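Local coordinates for glutaredoxin related protein (Sulfolobus solfataricus, PDB 4MNN) that probably catalyses thiol-disulfide exchange as an atypical protein disulfide oxidoreductase of the glutaredoxin family, with a thioredoxin fold, at residues 12-17 and 80-85; 58-63 and 75-80; 91-96 and 125-130; 119-124 and 131-136. One frame throughout, in Å; residues are numbered along the deposited sequence. Where two conformers were deposited one is given.

Contact 1: residues 12-17 and 80-85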
# COMPACT_ATOMS: atom_id res chain seq x y z
N ASN A 12 -10.61 5.45 14.10
CA ASN A 12 -10.85 6.19 15.33
C ASN A 12 -10.07 5.65 16.53
O ASN A 12 -9.61 6.43 17.34
CB ASN A 12 -12.35 6.26 15.66
CG ASN A 12 -12.64 7.24 16.78
OD1 ASN A 12 -12.04 8.33 16.85
ND2 ASN A 12 -13.58 6.88 17.66
N ALA A 13 -9.90 4.34 16.64
CA ALA A 13 -9.17 3.78 17.79
C ALA A 13 -7.67 4.06 17.69
O ALA A 13 -7.05 4.57 18.64
CB ALA A 13 -9.41 2.28 17.88
N ILE A 14 -7.10 3.74 16.53
CA ILE A 14 -5.67 3.92 16.33
C ILE A 14 -5.24 5.37 16.41
O ILE A 14 -4.09 5.68 16.10
CB ILE A 14 -5.20 3.32 14.99
CG1 ILE A 14 -5.71 4.15 13.83
CG2 ILE A 14 -5.67 1.86 14.88
CD1 ILE A 14 -5.06 3.82 12.52
N LYS A 15 -6.15 6.24 16.82
CA LYS A 15 -5.84 7.66 16.94
C LYS A 15 -4.67 7.90 17.88
O LYS A 15 -3.95 8.90 17.76
CB LYS A 15 -7.08 8.44 17.45
CG LYS A 15 -7.41 8.29 18.95
CD LYS A 15 -8.41 7.16 19.26
CE LYS A 15 -8.93 7.17 20.71
NZ LYS A 15 -10.04 6.16 20.86
N LYS A 16 -4.47 6.97 18.82
CA LYS A 16 -3.39 7.10 19.81
C LYS A 16 -2.01 6.79 19.26
O LYS A 16 -1.01 7.13 19.87
CB LYS A 16 -3.68 6.19 21.01
CG LYS A 16 -2.48 5.92 21.89
CD LYS A 16 -2.86 5.01 23.05
CE LYS A 16 -1.64 4.57 23.84
NZ LYS A 16 -2.06 3.82 25.05
N GLY A 17 -1.96 6.14 18.10
CA GLY A 17 -0.68 5.79 17.49
C GLY A 17 0.02 6.96 16.80
O GLY A 17 -0.30 8.11 17.07
N ARG A 80 -2.93 -2.36 11.38
CA ARG A 80 -1.89 -3.34 11.71
C ARG A 80 -0.55 -2.66 12.00
O ARG A 80 0.13 -2.99 12.97
CB ARG A 80 -1.71 -4.37 10.59
CG ARG A 80 -2.89 -5.30 10.34
CD ARG A 80 -2.40 -6.67 9.80
NE ARG A 80 -3.52 -7.61 9.74
CZ ARG A 80 -4.27 -7.82 8.67
NH1 ARG A 80 -4.02 -7.17 7.52
NH2 ARG A 80 -5.32 -8.64 8.76
N ILE A 81 -0.19 -1.70 11.15
CA ILE A 81 1.06 -0.98 11.34
C ILE A 81 1.02 -0.15 12.65
O ILE A 81 1.98 -0.15 13.42
CB ILE A 81 1.33 -0.07 10.11
CG1 ILE A 81 1.70 -0.93 8.91
CG2 ILE A 81 2.49 0.90 10.39
CD1 ILE A 81 1.56 -0.19 7.57
N SER A 82 -0.10 0.52 12.90
CA SER A 82 -0.20 1.35 14.10
C SER A 82 -0.15 0.54 15.40
O SER A 82 0.34 1.04 16.42
CB SER A 82 -1.48 2.18 14.06
OG SER A 82 -1.49 3.11 15.12
N ASN A 83 -0.65 -0.69 15.36
CA ASN A 83 -0.66 -1.58 16.53
C ASN A 83 0.54 -2.53 16.53
O ASN A 83 0.77 -3.27 17.49
CB ASN A 83 -1.94 -2.41 16.56
CG ASN A 83 -3.15 -1.59 16.95
OD1 ASN A 83 -4.27 -1.92 16.58
ND2 ASN A 83 -2.94 -0.54 17.72
N ASN A 84 1.31 -2.49 15.45
CA ASN A 84 2.48 -3.35 15.31
C ASN A 84 2.10 -4.82 15.42
O ASN A 84 2.75 -5.62 16.13
CB ASN A 84 3.55 -3.01 16.36
CG ASN A 84 4.85 -3.77 16.12
OD1 ASN A 84 5.16 -4.13 14.98
ND2 ASN A 84 5.62 -4.00 17.19
N VAL A 85 1.03 -5.18 14.72
CA VAL A 85 0.60 -6.56 14.68
C VAL A 85 0.60 -7.11 13.24
O VAL A 85 0.30 -6.40 12.30
CB VAL A 85 -0.81 -6.74 15.25
CG1 VAL A 85 -1.85 -6.15 14.33
CG2 VAL A 85 -1.09 -8.22 15.45
O HOH W 1 -1.83 6.05 14.29
O HOH W 2 -2.44 3.35 18.06
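Ser82 OG is the polar centre of the contact between Ser82 and Ile14, gripped by two waters and flanked by the carbon atoms of segment 12-17. This segment is the loop between helix 4-11 and strand 19-24, and it meets the C-terminal end of helix 71-83. Water 1 lies 3.1 Å from Ser82 OG and donates to Ile14 O over 2.9 Å, so it bridges helix 71-83 to the short 3-10 turn 14-16. Water 2 also bonds to Ser82 OG. The two waters subtend about 99° at Ser82 OG, not far from tetrahedral spacing, and reach the same Ile14 carbonyl, water 1 well and water 2 weakly. Gly17 N also donates to Ile14 O at 3.0 Å, which ties the turn to itself.

The hydroxyl lies opposite its own backbone N (chi1 -173°), which aims OG across the gap. In this conformer OG packs 3.7 Å from Ile14 CB and equally 3.7 Å from Gly17 CA, and the bare CA of Gly17 admits it closely. Ile14 reaches farther along the helix with its branches, CG2 meeting Val79 CG1 and CD1 lying by Leu78 O. Helix 71-83 ends here in a Schellman motif: Asn84 has positive phi, and Val85 N bonds to Arg80 O at 2.9 Å.

No direct hydrogen bond crosses between the segments, so the polar link runs through the two waters. Because Ser82 was deposited in two conformers and this account rests on one of them, that water-mediated link is tentative.

Contact 2: residues 58-63 and 75-80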
# COMPACT_ATOMS: atom_id res chain seq x y z
N VAL A 58 9.18 4.53 6.09
CA VAL A 58 8.17 4.42 5.02
C VAL A 58 7.87 2.93 4.82
O VAL A 58 8.75 2.14 4.47
CB VAL A 58 8.68 5.01 3.67
CG1 VAL A 58 7.62 4.80 2.56
CG2 VAL A 58 9.00 6.51 3.83
N TYR A 59 6.63 2.53 5.10
CA TYR A 59 6.22 1.15 4.94
C TYR A 59 5.96 0.82 3.49
O TYR A 59 6.32 -0.26 3.02
CB TYR A 59 4.99 0.86 5.79
CG TYR A 59 5.36 0.78 7.25
CD1 TYR A 59 5.58 1.93 8.00
CD2 TYR A 59 5.56 -0.47 7.86
CE1 TYR A 59 6.01 1.86 9.35
CE2 TYR A 59 5.98 -0.55 9.20
CZ TYR A 59 6.20 0.62 9.93
OH TYR A 59 6.60 0.55 11.26
N TYR A 60 5.34 1.75 2.78
CA TYR A 60 5.13 1.56 1.35
C TYR A 60 4.57 2.82 0.73
O TYR A 60 4.17 3.75 1.44
CB TYR A 60 4.17 0.37 1.11
CG TYR A 60 2.78 0.57 1.69
CD1 TYR A 60 1.83 1.33 1.02
CD2 TYR A 60 2.43 0.00 2.92
CE1 TYR A 60 0.55 1.52 1.55
CE2 TYR A 60 1.15 0.20 3.48
CZ TYR A 60 0.22 0.95 2.80
OH TYR A 60 -1.06 1.18 3.31
N THR A 61 4.54 2.83 -0.59
CA THR A 61 3.94 3.93 -1.35
C THR A 61 2.97 3.23 -2.29
O THR A 61 3.33 2.21 -2.91
CB THR A 61 4.93 4.67 -2.27
OG1 THR A 61 5.95 5.27 -1.49
CG2 THR A 61 4.19 5.78 -3.05
N TYR A 62 1.77 3.78 -2.38
CA TYR A 62 0.74 3.28 -3.26
C TYR A 62 0.59 4.38 -4.31
O TYR A 62 0.22 5.54 -3.97
CB TYR A 62 -0.57 3.15 -2.48
CG TYR A 62 -1.67 2.48 -3.26
CD1 TYR A 62 -2.06 1.17 -2.99
CD2 TYR A 62 -2.35 3.18 -4.29
CE1 TYR A 62 -3.10 0.56 -3.71
CE2 TYR A 62 -3.39 2.58 -5.01
CZ TYR A 62 -3.76 1.28 -4.73
OH TYR A 62 -4.77 0.70 -5.48
N TYR A 63 0.90 4.04 -5.56
CA TYR A 63 0.79 4.96 -6.68
C TYR A 63 -0.59 4.80 -7.32
O TYR A 63 -0.84 3.87 -8.08
CB TYR A 63 1.91 4.67 -7.67
CG TYR A 63 3.28 4.96 -7.07
CD1 TYR A 63 4.09 3.93 -6.56
CD2 TYR A 63 3.79 6.28 -7.05
CE1 TYR A 63 5.35 4.19 -6.07
CE2 TYR A 63 5.07 6.55 -6.57
CZ TYR A 63 5.84 5.51 -6.08
OH TYR A 63 7.11 5.77 -5.59
N LEU A 75 -6.97 0.31 4.70
CA LEU A 75 -7.34 0.64 6.07
C LEU A 75 -6.83 -0.42 7.03
O LEU A 75 -6.38 -0.10 8.13
CB LEU A 75 -8.87 0.75 6.22
CG LEU A 75 -9.47 1.96 5.52
CD1 LEU A 75 -10.96 1.88 5.58
CD2 LEU A 75 -8.91 3.24 6.15
N ASN A 76 -6.91 -1.68 6.65
CA ASN A 76 -6.41 -2.74 7.51
C ASN A 76 -4.92 -2.57 7.76
O ASN A 76 -4.42 -2.87 8.85
CB ASN A 76 -6.61 -4.10 6.86
CG ASN A 76 -7.72 -4.89 7.49
OD1 ASN A 76 -8.75 -4.35 7.82
ND2 ASN A 76 -7.52 -6.20 7.61
N SER A 77 -4.18 -2.15 6.74
CA SER A 77 -2.76 -2.02 6.93
C SER A 77 -2.47 -0.91 7.90
O SER A 77 -1.51 -0.98 8.67
CB SER A 77 -2.00 -1.74 5.61
OG SER A 77 -2.27 -0.44 5.08
N LEU A 78 -3.25 0.17 7.86
CA LEU A 78 -3.00 1.26 8.79
C LEU A 78 -3.13 0.78 10.24
O LEU A 78 -2.31 1.11 11.11
CB LEU A 78 -4.03 2.38 8.54
CG LEU A 78 -3.63 3.58 7.64
CD1 LEU A 78 -2.55 3.26 6.69
CD2 LEU A 78 -4.87 4.15 6.97
N VAL A 79 -4.19 0.03 10.51
CA VAL A 79 -4.42 -0.48 11.86
C VAL A 79 -3.31 -1.45 12.27
O VAL A 79 -2.81 -1.38 13.39
CB VAL A 79 -5.79 -1.17 11.93
CG1 VAL A 79 -6.01 -1.82 13.32
CG2 VAL A 79 -6.89 -0.15 11.60
N ARG A 80 -2.93 -2.36 11.38
CA ARG A 80 -1.89 -3.34 11.71
C ARG A 80 -0.55 -2.66 12.00
O ARG A 80 0.13 -2.99 12.97
CB ARG A 80 -1.71 -4.37 10.59
CG ARG A 80 -2.89 -5.30 10.34
CD ARG A 80 -2.40 -6.67 9.80
NE ARG A 80 -3.52 -7.61 9.74
CZ ARG A 80 -4.27 -7.82 8.67
NH1 ARG A 80 -4.02 -7.17 7.52
NH2 ARG A 80 -5.32 -8.64 8.76
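Tyr60 reaches from strand 57-63 to helix 71-83 and donates its phenolic proton to Ser77 OG, with 2.7 Å between Tyr60 OH and Ser77 OG. The angle at the phenol oxygen, CZ-OH-OG, is about 124°, and Ser77 OG sits at the ring edge near the ring plane, where a phenolic hydrogen is best placed to point. Ser77 OG is in turn bonded to Phe74 O one turn back on the same helix. With the tyrosine proton coming in, the serine oxygen is thus held by two buried bonds, and its own rotation is fixed.

Both torsions serve this meeting. Tyr60 carries CG between its backbone N and carbonyl carbon (chi1 62°), which directs the ring off the strand toward the helix. Ser77 takes the matching setting (chi1 69°), bringing OG close to its helix backbone while still facing the phenol. Leu78 starts away from the strand, yet its chi1 and chi2, both far from staggered values, together swing CD1 to 4.2 Å from Tyr60 OH, adding an apolar neighbour to the hydroxyl. The Tyr60 ring also stacks with Tyr122 of helix 114-127.

On the strand, Tyr59 has helical phi/psi and both Tyr59 and Tyr60 pair with Val52, which fits a classic beta bulge formed by Tyr59 and Tyr60 opposite Val52. Strands 49-54 and 57-63 form an antiparallel hairpin, and helix 71-83 follows and packs on it: this is the beta-beta-alpha half of a thioredoxin fold.

Contact 3: residues 91-96 and 125-130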
# COMPACT_ATOMS: atom_id res chain seq x y z
N ARG A 91 5.70 -19.45 9.74
CA ARG A 91 6.53 -19.90 8.63
C ARG A 91 6.61 -18.81 7.58
O ARG A 91 7.69 -18.53 7.08
CB ARG A 91 5.98 -21.17 8.00
CG ARG A 91 6.01 -22.39 8.90
CD ARG A 91 4.60 -22.66 9.41
NE ARG A 91 4.63 -22.64 10.85
CZ ARG A 91 3.57 -22.52 11.62
NH1 ARG A 91 2.37 -22.37 11.10
NH2 ARG A 91 3.73 -22.56 12.93
N GLU A 92 5.47 -18.20 7.24
CA GLU A 92 5.44 -17.12 6.27
C GLU A 92 6.30 -15.96 6.77
O GLU A 92 7.02 -15.35 5.99
CB GLU A 92 4.00 -16.61 6.03
CG GLU A 92 3.06 -17.64 5.43
CD GLU A 92 1.60 -17.18 5.44
OE1 GLU A 92 1.17 -16.62 6.48
OE2 GLU A 92 0.89 -17.41 4.42
N VAL A 93 6.22 -15.65 8.06
CA VAL A 93 7.05 -14.56 8.59
C VAL A 93 8.55 -14.82 8.40
O VAL A 93 9.29 -13.95 7.94
CB VAL A 93 6.75 -14.34 10.09
CG1 VAL A 93 7.77 -13.35 10.69
CG2 VAL A 93 5.35 -13.81 10.23
N GLU A 94 9.01 -16.01 8.79
CA GLU A 94 10.42 -16.33 8.63
C GLU A 94 10.85 -16.22 7.19
O GLU A 94 11.94 -15.71 6.89
CB GLU A 94 10.71 -17.76 9.09
CG GLU A 94 10.80 -17.88 10.58
CD GLU A 94 11.85 -16.92 11.15
OE1 GLU A 94 13.06 -17.19 10.98
OE2 GLU A 94 11.44 -15.89 11.74
N LEU A 95 10.00 -16.73 6.31
CA LEU A 95 10.27 -16.72 4.88
C LEU A 95 10.27 -15.31 4.35
O LEU A 95 11.15 -14.94 3.54
CB LEU A 95 9.21 -17.54 4.14
CG LEU A 95 9.53 -17.83 2.67
CD1 LEU A 95 10.73 -18.78 2.65
CD2 LEU A 95 8.34 -18.50 1.95
N ALA A 96 9.29 -14.52 4.77
CA ALA A 96 9.19 -13.13 4.31
C ALA A 96 10.40 -12.30 4.69
O ALA A 96 10.77 -11.39 3.97
CB ALA A 96 7.93 -12.46 4.86
N SER A 125 5.88 -5.83 4.28
CA SER A 125 6.60 -4.55 4.46
C SER A 125 6.75 -4.19 5.94
O SER A 125 7.68 -3.47 6.33
CB SER A 125 5.88 -3.41 3.70
OG SER A 125 4.73 -2.90 4.38
N GLN A 126 5.83 -4.69 6.76
CA GLN A 126 5.87 -4.46 8.21
C GLN A 126 6.98 -5.28 8.87
O GLN A 126 7.67 -4.79 9.78
CB GLN A 126 4.57 -4.94 8.84
CG GLN A 126 3.59 -3.90 9.21
CD GLN A 126 2.36 -4.53 9.87
OE1 GLN A 126 1.46 -4.98 9.19
NE2 GLN A 126 2.36 -4.61 11.18
N ILE A 127 7.10 -6.53 8.44
CA ILE A 127 8.06 -7.48 8.98
C ILE A 127 9.48 -7.28 8.51
O ILE A 127 10.42 -7.59 9.22
CB ILE A 127 7.75 -8.94 8.53
CG1 ILE A 127 6.35 -9.36 8.94
CG2 ILE A 127 8.78 -9.91 9.10
CD1 ILE A 127 5.92 -10.60 8.22
N ASN A 128 9.63 -6.75 7.30
CA ASN A 128 10.95 -6.68 6.69
C ASN A 128 11.32 -5.30 6.15
O ASN A 128 10.85 -4.89 5.09
CB ASN A 128 10.95 -7.76 5.57
CG ASN A 128 12.28 -7.90 4.86
OD1 ASN A 128 12.46 -8.82 4.05
ND2 ASN A 128 13.19 -7.02 5.14
N GLU A 129 12.17 -4.59 6.90
CA GLU A 129 12.60 -3.26 6.50
C GLU A 129 13.54 -3.27 5.32
O GLU A 129 13.86 -2.21 4.77
CB GLU A 129 13.32 -2.57 7.66
CG GLU A 129 12.51 -2.48 8.91
CD GLU A 129 13.31 -1.90 10.05
OE1 GLU A 129 13.80 -0.75 9.89
OE2 GLU A 129 13.46 -2.60 11.08
N ASN A 130 14.01 -4.46 4.93
CA ASN A 130 14.96 -4.57 3.82
C ASN A 130 14.22 -4.66 2.48
O ASN A 130 14.85 -4.74 1.42
CB ASN A 130 15.83 -5.81 4.00
CG ASN A 130 16.65 -5.77 5.28
OD1 ASN A 130 16.69 -6.74 6.05
ND2 ASN A 130 17.32 -4.66 5.50
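Val93 and Ile127 bring helix 90-96 to the C-terminal end of helix 114-127 with 7.2 Å between their CA atoms, and Ala96 and Asn128 are similarly spaced, with CA atoms 7.1 Å apart. These separations let aliphatic side chains meet directly.

Ile127 makes the largest contribution. Its CD1 lies 3.8 Å from Val93 CG2, while its CG2 branch meets the other methyl, 3.9 Å from Val93 CG1. Both methyls of the valine are therefore engaged, and the two side chains cross obliquely rather than running alongside. With CG1 opposite its carbonyl carbon (chi1 -58°) and an extended chi2 of 165°, Ile127 sends CD1 outward to the facing helix, where Ile127 CD1 also comes to 4.3 Å from Ala96 CB. Val93 and Ala96, three residues apart on one helical face, thus share a single methyl. Asn128, the first residue past the helix, approaches Ala96 O with its amide, but the orientation of that amide is doubtful.

Outside the pair, Ile127 also touches Val86 and Lys97 in the flanking loops, and Ala96 packs on Val124, one turn before Ile127. Beyond Asn128 the chain turns into strand 131-137, with Asn130 pairing through its backbone with Gly101. Helix 90-96, ahead of strand 101-107, thus packs on the C-terminal end of the helix in the beta-alpha-beta unit 101-107, 114-127, 131-137.

Contact 4: residues 119-124 and 131-136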
# COMPACT_ATOMS: atom_id res chain seq x y z
N GLU A 119 -2.78 -7.13 0.69
CA GLU A 119 -2.80 -7.36 2.14
C GLU A 119 -1.60 -8.16 2.63
O GLU A 119 -0.99 -7.87 3.67
CB GLU A 119 -4.09 -8.08 2.51
CG GLU A 119 -4.31 -8.22 4.01
CD GLU A 119 -5.75 -7.93 4.39
OE1 GLU A 119 -6.65 -8.74 4.02
OE2 GLU A 119 -5.99 -6.90 5.04
N PHE A 120 -1.25 -9.17 1.84
CA PHE A 120 -0.13 -10.05 2.13
C PHE A 120 1.17 -9.22 2.08
O PHE A 120 1.95 -9.23 3.03
CB PHE A 120 -0.10 -11.19 1.09
CG PHE A 120 1.06 -12.13 1.24
CD1 PHE A 120 1.05 -13.13 2.20
CD2 PHE A 120 2.16 -12.02 0.40
CE1 PHE A 120 2.12 -14.04 2.33
CE2 PHE A 120 3.24 -12.90 0.50
CZ PHE A 120 3.22 -13.92 1.47
N LEU A 121 1.35 -8.45 1.01
CA LEU A 121 2.58 -7.65 0.91
C LEU A 121 2.65 -6.52 1.92
O LEU A 121 3.75 -6.18 2.38
CB LEU A 121 2.76 -7.13 -0.52
CG LEU A 121 3.04 -8.26 -1.52
CD1 LEU A 121 3.11 -7.67 -2.96
CD2 LEU A 121 4.40 -8.96 -1.17
N TYR A 122 1.51 -5.94 2.31
CA TYR A 122 1.53 -4.86 3.32
C TYR A 122 2.12 -5.45 4.60
O TYR A 122 2.87 -4.79 5.31
CB TYR A 122 0.13 -4.35 3.63
CG TYR A 122 -0.48 -3.50 2.55
CD1 TYR A 122 -1.86 -3.53 2.31
CD2 TYR A 122 0.33 -2.64 1.77
CE1 TYR A 122 -2.45 -2.71 1.32
CE2 TYR A 122 -0.24 -1.81 0.77
CZ TYR A 122 -1.63 -1.85 0.57
OH TYR A 122 -2.23 -1.02 -0.34
N GLN A 123 1.78 -6.71 4.88
CA GLN A 123 2.30 -7.33 6.09
C GLN A 123 3.78 -7.65 5.94
O GLN A 123 4.53 -7.53 6.89
CB GLN A 123 1.49 -8.57 6.43
CG GLN A 123 0.09 -8.15 6.89
CD GLN A 123 -0.79 -9.32 7.16
OE1 GLN A 123 -1.50 -9.79 6.27
NE2 GLN A 123 -0.74 -9.83 8.38
N VAL A 124 4.20 -8.05 4.74
CA VAL A 124 5.62 -8.29 4.51
C VAL A 124 6.42 -6.97 4.73
O VAL A 124 7.51 -6.98 5.32
CB VAL A 124 5.84 -8.82 3.07
CG1 VAL A 124 7.32 -8.91 2.78
CG2 VAL A 124 5.16 -10.17 2.89
N VAL A 131 12.89 -4.69 2.54
CA VAL A 131 12.07 -4.74 1.33
C VAL A 131 11.55 -3.31 1.08
O VAL A 131 11.24 -2.62 2.03
CB VAL A 131 10.84 -5.70 1.51
CG1 VAL A 131 9.69 -5.30 0.58
CG2 VAL A 131 11.25 -7.16 1.18
N LYS A 132 11.51 -2.88 -0.17
CA LYS A 132 10.97 -1.55 -0.48
C LYS A 132 9.74 -1.84 -1.33
O LYS A 132 9.85 -2.13 -2.52
CB LYS A 132 11.96 -0.69 -1.27
CG LYS A 132 11.35 0.70 -1.55
CD LYS A 132 12.22 1.55 -2.42
CE LYS A 132 11.67 2.95 -2.47
NZ LYS A 132 12.48 3.88 -3.28
N LEU A 133 8.56 -1.79 -0.68
CA LEU A 133 7.28 -2.08 -1.33
C LEU A 133 6.63 -0.87 -1.99
O LEU A 133 6.47 0.18 -1.37
CB LEU A 133 6.28 -2.66 -0.28
CG LEU A 133 4.87 -2.97 -0.83
CD1 LEU A 133 5.00 -4.07 -1.88
CD2 LEU A 133 3.93 -3.38 0.31
N GLU A 134 6.26 -1.03 -3.25
CA GLU A 134 5.54 0.03 -3.97
C GLU A 134 4.38 -0.65 -4.65
O GLU A 134 4.55 -1.75 -5.21
CB GLU A 134 6.46 0.68 -5.02
CG GLU A 134 7.57 1.52 -4.32
CD GLU A 134 8.58 2.12 -5.27
OE1 GLU A 134 9.30 1.36 -5.95
OE2 GLU A 134 8.66 3.36 -5.31
N ILE A 135 3.20 -0.02 -4.61
CA ILE A 135 2.01 -0.60 -5.24
C ILE A 135 1.64 0.37 -6.33
O ILE A 135 1.71 1.56 -6.11
CB ILE A 135 0.81 -0.65 -4.28
CG1 ILE A 135 1.26 -1.17 -2.90
CG2 ILE A 135 -0.31 -1.51 -4.90
CD1 ILE A 135 1.78 -2.59 -2.89
N TYR A 136 1.26 -0.14 -7.49
CA TYR A 136 0.86 0.73 -8.61
C TYR A 136 -0.50 0.37 -9.16
O TYR A 136 -0.73 -0.78 -9.47
CB TYR A 136 1.83 0.60 -9.78
CG TYR A 136 3.23 1.06 -9.49
CD1 TYR A 136 4.16 0.21 -8.87
CD2 TYR A 136 3.64 2.35 -9.85
CE1 TYR A 136 5.47 0.63 -8.61
CE2 TYR A 136 4.95 2.79 -9.59
CZ TYR A 136 5.85 1.93 -8.97
OH TYR A 136 7.13 2.37 -8.71
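Leu121 and Leu133 meet where helix 114-127 packs on strand 131-137, the last two elements of a beta-alpha-beta unit of the thioredoxin fold that begins with strand 101-107. The segment axes approach to 9.3 Å at 150° between their N-to-C directions, so the helix runs nearly antiparallel to the strand.

The aliphatic contacts centre on Leu133. Its CD1 and CD2 both lie 4.0 Å from Leu121 CB and approach that carbon from the same side. CG of Leu133 stands opposite the backbone N (chi1 178°), an extension that carries both methyls off the strand to the helix.

The aromatic contacts belong to Tyr122, whose CB starts away from the strand but whose ring returns to it. Tyr122 CD2 is 4.0 Å from Leu133 CD2, and Tyr122 CE2 is 4.0 Å from Ile135 CG1. The Tyr122 side chain crosses those of Leu133 and Ile135 at about a right angle, and both approach its ring obliquely. Tyr122 and Ile135 each touch Tyr62 of strand 57-63 as well. Ile135 lies near, without touching, the disulfide-linked Cys111 and Cys114.

A side-chain-to-backbone contact completes the set: Leu133 CD2 rests 3.5 Å from Leu121 O.

Contacts 1 and 2 come first along the chain, use helix 71-83, share Arg80 and have centres about 12 Å apart; segment 58-63 falls between the segments of contact 1. Contacts 3 and 4 follow, share helix 114-127, and interleave in sequence with centres about 10 Å apart. Contacts 2 and 4, in different thioredoxin-like domains, have the closest centres, about 8 Å apart, because strands 57-63 and 131-137 are neighbours in one mixed sheet and pair through Thr61, Tyr63 and Ile135. Contacts 1 and 4 have centres about 18 Å apart but are joined by the Arg80-Glu119 salt bridge, and Gln126 ties contact 3 to Val85. One sheet and polar links from helix 114-127 to helix 71-83 and the segment after it thus unite the two domains.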